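Local coordinates for protein diacylglycerol O-acyltransferase (Marinobacter hydrocarbonoclasticus, PDB 6CHJ) that probably transfers acyl groups from acyl-CoA to lipid alcohols, as a wax ester synthase and diacylglycerol acyltransferase, at residues T2-T7 and G66-V71; N58-Y63 and D109-M114. One frame throughout, in Å; residues are numbered along the deposited sequence.

Both contacts are built on one two-stranded hairpin: contact 1 uses strand 67-72, contact 2 its antiparallel partner 59-64, and Val-71 O is 2.9 Å from Arg-60 N between them. Their centres lie 11 Å apart, far from the middle of the chain. Contact 1 is the more buried of the two, and joins the chain start to the hairpin by one good and one weak backbone bond and by apolar packing of leucine, proline and tryptophan. Contact 2, only partly buried, sets the hairpin on the turn before strand 115-121 without a direct hydrogen bond between the segments; it relies instead on a salt bridge, a water and proline packing, beside the second subunit.

Contact 1 (T2-T7 and G66-V71); sequences TPLNPT and GQPVWV
Leu-4 lays its CD2 methyl against the indole of Trp-70, 3.2 Å from NE1, while its CG stands over one ring face, 4.1 Å above the plane and offset toward the rim. The other branch serves Pro-68: Leu-4 CD1 lies 3.7 Å from Pro-68 CB, the side chains crossing at about a right angle. A branched leucine suits the place, its two methyls reaching two surfaces. With CG anti to its own carbonyl carbon (chi1 -62°), Trp-70 brings the indole beside Leu-4. Behind the side chains, Trp-70 N donates to Thr-2 O at 2.9 Å, and Leu-4 N makes a weak bond to Pro-68 O. These flank Pro-3 and Val-69, a non-hydrogen-bonded pair where a proline costs no N-H bond to its partner. Farther out, Leu-61 and Leu-12 also pack on Leu-4, and Met-114 and Leu-138 touch the indole, which is broad enough to meet them and Leu-4 at once. With an alanine in place of Trp-70, Leu-4 CD2 would probably lose its packing surface and a gap open toward Met-114. The segment before helix 6-13 thus adds a single antiparallel bridge to the edge of strand 67-72 away from strand 59-64, held by apolar packing and one good backbone bond.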
loop_
_atom_site.group_PDB
_atom_site.type_symbol
_atom_site.label_atom_id
_atom_site.label_comp_id
_atom_site.label_asym_id
_atom_site.label_seq_id
_atom_site.Cartn_x
_atom_site.Cartn_y
_atom_site.Cartn_z
ATOM N N THR B 2 -16.430 -15.607 -17.064
ATOM C CA THR B 2 -16.591 -14.315 -17.724
ATOM C C THR B 2 -15.242 -13.776 -18.212
ATOM O O THR B 2 -14.337 -13.553 -17.392
ATOM C CB THR B 2 -17.234 -13.313 -16.766
ATOM O OG1 THR B 2 -18.308 -13.947 -16.061
ATOM C CG2 THR B 2 -17.768 -12.106 -17.523
ATOM N N PRO B 3 -15.066 -13.554 -19.531
ATOM C CA PRO B 3 -13.793 -13.010 -20.026
ATOM C C PRO B 3 -13.609 -11.540 -19.676
ATOM O O PRO B 3 -14.508 -10.921 -19.101
ATOM C CB PRO B 3 -13.894 -13.220 -21.542
ATOM C CG PRO B 3 -15.351 -13.170 -21.818
ATOM C CD PRO B 3 -16.009 -13.824 -20.630
ATOM N N LEU B 4 -12.453 -10.972 -20.032
ATOM C CA LEU B 4 -12.094 -9.585 -19.720
ATOM C C LEU B 4 -12.181 -8.760 -20.998
ATOM O O LEU B 4 -11.299 -8.850 -21.858
ATOM C CB LEU B 4 -10.683 -9.513 -19.134
ATOM C CG LEU B 4 -10.556 -9.278 -17.633
ATOM C CD1 LEU B 4 -9.158 -8.811 -17.270
ATOM C CD2 LEU B 4 -11.582 -8.260 -17.233
ATOM N N ASN B 5 -13.221 -7.937 -21.117
ATOM C CA ASN B 5 -13.354 -7.141 -22.329
ATOM C C ASN B 5 -12.106 -6.265 -22.495
ATOM O O ASN B 5 -11.409 -5.974 -21.516
ATOM C CB ASN B 5 -14.657 -6.320 -22.317
ATOM C CG ASN B 5 -14.678 -5.202 -21.282
ATOM O OD1 ASN B 5 -13.682 -4.517 -21.051
ATOM N ND2 ASN B 5 -15.854 -4.980 -20.684
ATOM N N PRO B 6 -11.763 -5.881 -23.730
ATOM C CA PRO B 6 -10.419 -5.328 -23.976
ATOM C C PRO B 6 -10.101 -4.041 -23.222
ATOM O O PRO B 6 -8.917 -3.757 -23.006
ATOM C CB PRO B 6 -10.408 -5.100 -25.496
ATOM C CG PRO B 6 -11.414 -6.081 -26.028
ATOM C CD PRO B 6 -12.505 -6.089 -24.988
ATOM N N THR B 7 -11.091 -3.246 -22.814
ATOM C CA THR B 7 -10.746 -2.055 -22.042
ATOM C C THR B 7 -10.276 -2.429 -20.638
ATOM O O THR B 7 -9.315 -1.840 -20.124
ATOM C CB THR B 7 -11.926 -1.082 -21.975
ATOM O OG1 THR B 7 -12.751 -1.406 -20.849
ATOM C CG2 THR B 7 -12.758 -1.147 -23.246
ATOM N N GLY B 66 -3.645 -18.318 -21.538
ATOM C CA GLY B 66 -3.027 -17.027 -21.770
ATOM C C GLY B 66 -3.920 -15.824 -21.539
ATOM O O GLY B 66 -3.423 -14.702 -21.392
ATOM N N GLN B 67 -5.238 -16.037 -21.487
ATOM C CA GLN B 67 -6.176 -14.925 -21.543
ATOM C C GLN B 67 -6.832 -14.653 -20.192
ATOM O O GLN B 67 -7.278 -15.590 -19.513
ATOM C CB GLN B 67 -7.246 -15.200 -22.609
ATOM C CG GLN B 67 -7.591 -13.986 -23.483
ATOM C CD GLN B 67 -6.379 -13.327 -24.172
ATOM O OE1 GLN B 67 -6.453 -12.203 -24.688
ATOM N NE2 GLN B 67 -5.256 -14.041 -24.183
ATOM N N PRO B 68 -6.918 -13.386 -19.784
ATOM C CA PRO B 68 -7.432 -13.063 -18.447
ATOM C C PRO B 68 -8.947 -13.159 -18.370
ATOM O O PRO B 68 -9.670 -12.695 -19.255
ATOM C CB PRO B 68 -6.963 -11.617 -18.237
ATOM C CG PRO B 68 -6.915 -11.046 -19.625
ATOM C CD PRO B 68 -6.465 -12.187 -20.513
ATOM N N VAL B 69 -9.427 -13.761 -17.281
ATOM C CA VAL B 69 -10.853 -13.947 -17.044
ATOM C C VAL B 69 -11.155 -13.669 -15.581
ATOM O O VAL B 69 -10.289 -13.798 -14.712
ATOM C CB VAL B 69 -11.331 -15.367 -17.417
ATOM C CG1 VAL B 69 -11.045 -15.661 -18.874
ATOM C CG2 VAL B 69 -10.673 -16.407 -16.517
ATOM N N TRP B 70 -12.395 -13.274 -15.320
ATOM C CA TRP B 70 -12.899 -13.212 -13.961
ATOM C C TRP B 70 -13.378 -14.591 -13.528
ATOM O O TRP B 70 -13.771 -15.418 -14.354
ATOM C CB TRP B 70 -14.056 -12.221 -13.854
ATOM C CG TRP B 70 -13.735 -10.795 -14.178
ATOM C CD1 TRP B 70 -14.403 -9.991 -15.056
ATOM C CD2 TRP B 70 -12.695 -9.987 -13.609
ATOM N NE1 TRP B 70 -13.846 -8.736 -15.072
ATOM C CE2 TRP B 70 -12.796 -8.706 -14.193
ATOM C CE3 TRP B 70 -11.685 -10.220 -12.670
ATOM C CZ2 TRP B 70 -11.923 -7.667 -13.871
ATOM C CZ3 TRP B 70 -10.822 -9.191 -12.354
ATOM C CH2 TRP B 70 -10.943 -7.928 -12.957
ATOM N N VAL B 71 -13.352 -14.830 -12.217
ATOM C CA VAL B 71 -13.831 -16.081 -11.635
ATOM C C VAL B 71 -14.447 -15.789 -10.276
ATOM O O VAL B 71 -14.033 -14.871 -9.561
ATOM C CB VAL B 71 -12.720 -17.154 -11.485
ATOM C CG1 VAL B 71 -12.363 -17.760 -12.830
ATOM C CG2 VAL B 71 -11.499 -16.567 -10.825
#

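Contact 2 (N58-Y63 and D109-M114); sequences NQRLSY and DRERPM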
loop_
_atom_site.group_PDB
_atom_site.type_symbol
_atom_site.label_atom_id
_atom_site.label_comp_id
_atom_site.label_asym_id
_atom_site.label_seq_id
_atom_site.Cartn_x
_atom_site.Cartn_y
_atom_site.Cartn_z
ATOM N N ASN B 58 -17.127 -10.116 -5.803
ATOM C CA ASN B 58 -16.674 -11.476 -5.546
ATOM C C ASN B 58 -15.951 -12.048 -6.746
ATOM O O ASN B 58 -15.673 -13.250 -6.783
ATOM C CB ASN B 58 -17.842 -12.382 -5.140
ATOM C CG ASN B 58 -18.825 -12.639 -6.274
ATOM O OD1 ASN B 58 -18.937 -11.864 -7.226
ATOM N ND2 ASN B 58 -19.537 -13.748 -6.175
ATOM N N GLN B 59 -15.661 -11.210 -7.733
ATOM C CA GLN B 59 -14.920 -11.604 -8.918
ATOM C C GLN B 59 -13.429 -11.475 -8.647
ATOM O O GLN B 59 -12.990 -10.558 -7.956
ATOM C CB GLN B 59 -15.326 -10.715 -10.098
ATOM C CG GLN B 59 -16.812 -10.771 -10.419
ATOM C CD GLN B 59 -17.236 -12.164 -10.868
ATOM O OE1 GLN B 59 -16.608 -12.762 -11.749
ATOM N NE2 GLN B 59 -18.291 -12.694 -10.250
ATOM N N ARG B 60 -12.642 -12.383 -9.199
ATOM C CA ARG B 60 -11.208 -12.252 -9.037
ATOM C C ARG B 60 -10.535 -12.630 -10.340
ATOM O O ARG B 60 -11.095 -13.367 -11.153
ATOM C CB ARG B 60 -10.688 -13.094 -7.862
ATOM C CG ARG B 60 -10.303 -14.499 -8.187
ATOM C CD ARG B 60 -9.627 -15.143 -6.986
ATOM N NE ARG B 60 -8.798 -16.283 -7.371
ATOM C CZ ARG B 60 -7.614 -16.191 -7.977
ATOM N NH1 ARG B 60 -7.094 -14.998 -8.281
ATOM N NH2 ARG B 60 -6.949 -17.297 -8.288
ATOM N N LEU B 61 -9.340 -12.088 -10.543
ATOM C CA LEU B 61 -8.639 -12.274 -11.802
ATOM C C LEU B 61 -8.016 -13.658 -11.867
ATOM O O LEU B 61 -7.410 -14.135 -10.902
ATOM C CB LEU B 61 -7.568 -11.198 -11.994
ATOM C CG LEU B 61 -6.880 -11.184 -13.368
ATOM C CD1 LEU B 61 -7.886 -10.989 -14.507
ATOM C CD2 LEU B 61 -5.753 -10.147 -13.444
ATOM N N SER B 62 -8.187 -14.310 -13.015
ATOM C CA SER B 62 -7.556 -15.590 -13.288
ATOM C C SER B 62 -7.294 -15.658 -14.782
ATOM O O SER B 62 -7.912 -14.939 -15.570
ATOM C CB SER B 62 -8.429 -16.757 -12.832
ATOM O OG SER B 62 -7.631 -17.860 -12.458
ATOM N N TYR B 63 -6.361 -16.517 -15.173
ATOM C CA TYR B 63 -6.018 -16.664 -16.579
ATOM C C TYR B 63 -6.352 -18.073 -17.055
ATOM O O TYR B 63 -6.111 -19.059 -16.346
ATOM C CB TYR B 63 -4.535 -16.350 -16.825
ATOM C CG TYR B 63 -4.148 -14.908 -16.552
ATOM C CD1 TYR B 63 -4.034 -13.978 -17.588
ATOM C CD2 TYR B 63 -3.905 -14.474 -15.253
ATOM C CE1 TYR B 63 -3.675 -12.658 -17.330
ATOM C CE2 TYR B 63 -3.553 -13.169 -14.989
ATOM C CZ TYR B 63 -3.439 -12.266 -16.023
ATOM O OH TYR B 63 -3.080 -10.978 -15.717
ATOM N N ASP B 109 -3.775 -5.999 -4.497
ATOM C CA ASP B 109 -3.364 -7.381 -4.724
ATOM C C ASP B 109 -4.219 -8.006 -5.823
ATOM O O ASP B 109 -5.444 -8.089 -5.687
ATOM C CB ASP B 109 -3.515 -8.150 -3.417
ATOM C CG ASP B 109 -3.003 -9.566 -3.494
ATOM O OD1 ASP B 109 -2.278 -9.952 -4.450
ATOM O OD2 ASP B 109 -3.330 -10.294 -2.542
ATOM N N ARG B 110 -3.585 -8.470 -6.900
ATOM C CA ARG B 110 -4.362 -8.999 -8.022
ATOM C C ARG B 110 -4.941 -10.384 -7.760
ATOM O O ARG B 110 -5.840 -10.812 -8.494
ATOM C CB ARG B 110 -3.508 -9.035 -9.285
ATOM C CG ARG B 110 -3.658 -7.781 -10.122
ATOM C CD ARG B 110 -2.864 -7.853 -11.403
ATOM N NE ARG B 110 -2.697 -6.509 -11.923
ATOM C CZ ARG B 110 -2.071 -6.193 -13.045
ATOM N NH1 ARG B 110 -1.519 -7.140 -13.801
ATOM N NH2 ARG B 110 -2.014 -4.913 -13.409
ATOM N N GLU B 111 -4.459 -11.090 -6.738
ATOM C CA GLU B 111 -4.916 -12.441 -6.461
ATOM C C GLU B 111 -6.243 -12.488 -5.697
ATOM O O GLU B 111 -6.791 -13.583 -5.504
ATOM C CB GLU B 111 -3.823 -13.202 -5.704
ATOM C CG GLU B 111 -2.637 -13.643 -6.590
ATOM C CD GLU B 111 -2.710 -15.120 -6.992
ATOM O OE1 GLU B 111 -1.912 -15.940 -6.477
ATOM O OE2 GLU B 111 -3.578 -15.466 -7.822
ATOM N N ARG B 112 -6.779 -11.349 -5.272
ATOM C CA ARG B 112 -8.088 -11.278 -4.645
ATOM C C ARG B 112 -8.943 -10.259 -5.370
ATOM O O ARG B 112 -8.418 -9.404 -6.091
ATOM C CB ARG B 112 -7.966 -10.909 -3.165
ATOM C CG ARG B 112 -6.816 -11.603 -2.501
ATOM C CD ARG B 112 -6.800 -11.255 -1.057
ATOM N NE ARG B 112 -7.515 -12.273 -0.299
ATOM C CZ ARG B 112 -7.002 -12.906 0.744
ATOM N NH1 ARG B 112 -5.775 -12.620 1.162
ATOM N NH2 ARG B 112 -7.722 -13.820 1.366
ATOM N N PRO B 113 -10.268 -10.346 -5.240
ATOM C CA PRO B 113 -11.130 -9.298 -5.800
ATOM C C PRO B 113 -10.607 -7.931 -5.392
ATOM O O PRO B 113 -10.192 -7.720 -4.250
ATOM C CB PRO B 113 -12.507 -9.595 -5.189
ATOM C CG PRO B 113 -12.253 -10.636 -4.124
ATOM C CD PRO B 113 -11.047 -11.379 -4.542
ATOM N N MET B 114 -10.560 -7.016 -6.346
ATOM C CA MET B 114 -9.733 -5.829 -6.180
ATOM C C MET B 114 -10.568 -4.655 -5.672
ATOM O O MET B 114 -10.781 -3.644 -6.347
ATOM C CB MET B 114 -9.017 -5.523 -7.484
ATOM C CG MET B 114 -8.201 -6.715 -7.976
ATOM S SD MET B 114 -7.094 -6.331 -9.341
ATOM C CE MET B 114 -7.923 -7.152 -10.718
HETATM O O HOH W 1 -1.835 -9.663 -13.899
#
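Tyr-63 and Arg-110 meet through one water, which lies 2.6 Å from Tyr-63 OH and accepts a bond from Arg-110 NH1. The water sits at the edge of the guanidinium, in its plane. Arginine suits this place because its several N-H groups can serve separate partners: NH2 bonds to Leu-12 O in helix 6-13 and forms a salt bridge with Glu-15 just after it. The carbon part of Arg-110 is used as well, CD lying 4.2 Å from Leu-61 CD2. Leucine fits between such neighbours: with CG anti to the backbone N (chi1 -173°) its branch reaches that chain, while Leu-61 CB lies 4.3 Å from the CE methyl of Met-114.

Arg-60 runs beside Glu-111, both side chains pointing the same way. Glu-111, bent at chi2 (-101°), brings OE2 back to 3.6 Å from Arg-60 NH1 in a salt bridge, the guanidinium and carboxylate planes turned 69° apart. Arg-60 has a further, long and weak ion pair with Asp-73. The other oxygen of Glu-111 has a long, weak ion pair with Arg-430 of the second subunit, so the carboxylate probably feels positive charge from two chains.

Pro-113 sets its ring against the strand backbone: Pro-113 CB lies close to Gln-59 O (3.0 Å), a short approach not to be over-read, and Pro-113 CD is 3.8 Å from Arg-60 CB. The beta hairpin of strands 59-64 and 67-72 thus rests on the loop between helix 93-105 and strand 115-121, with its type I beta turn from Asp-109 to Arg-112, at the start of that strand of the mixed sheet. The backbone of Met-114 bonds that of His-135, which opens the HHxxxDG active-site motif of this acyltransferase superfamily, and probably places the turn next to the strand carrying it.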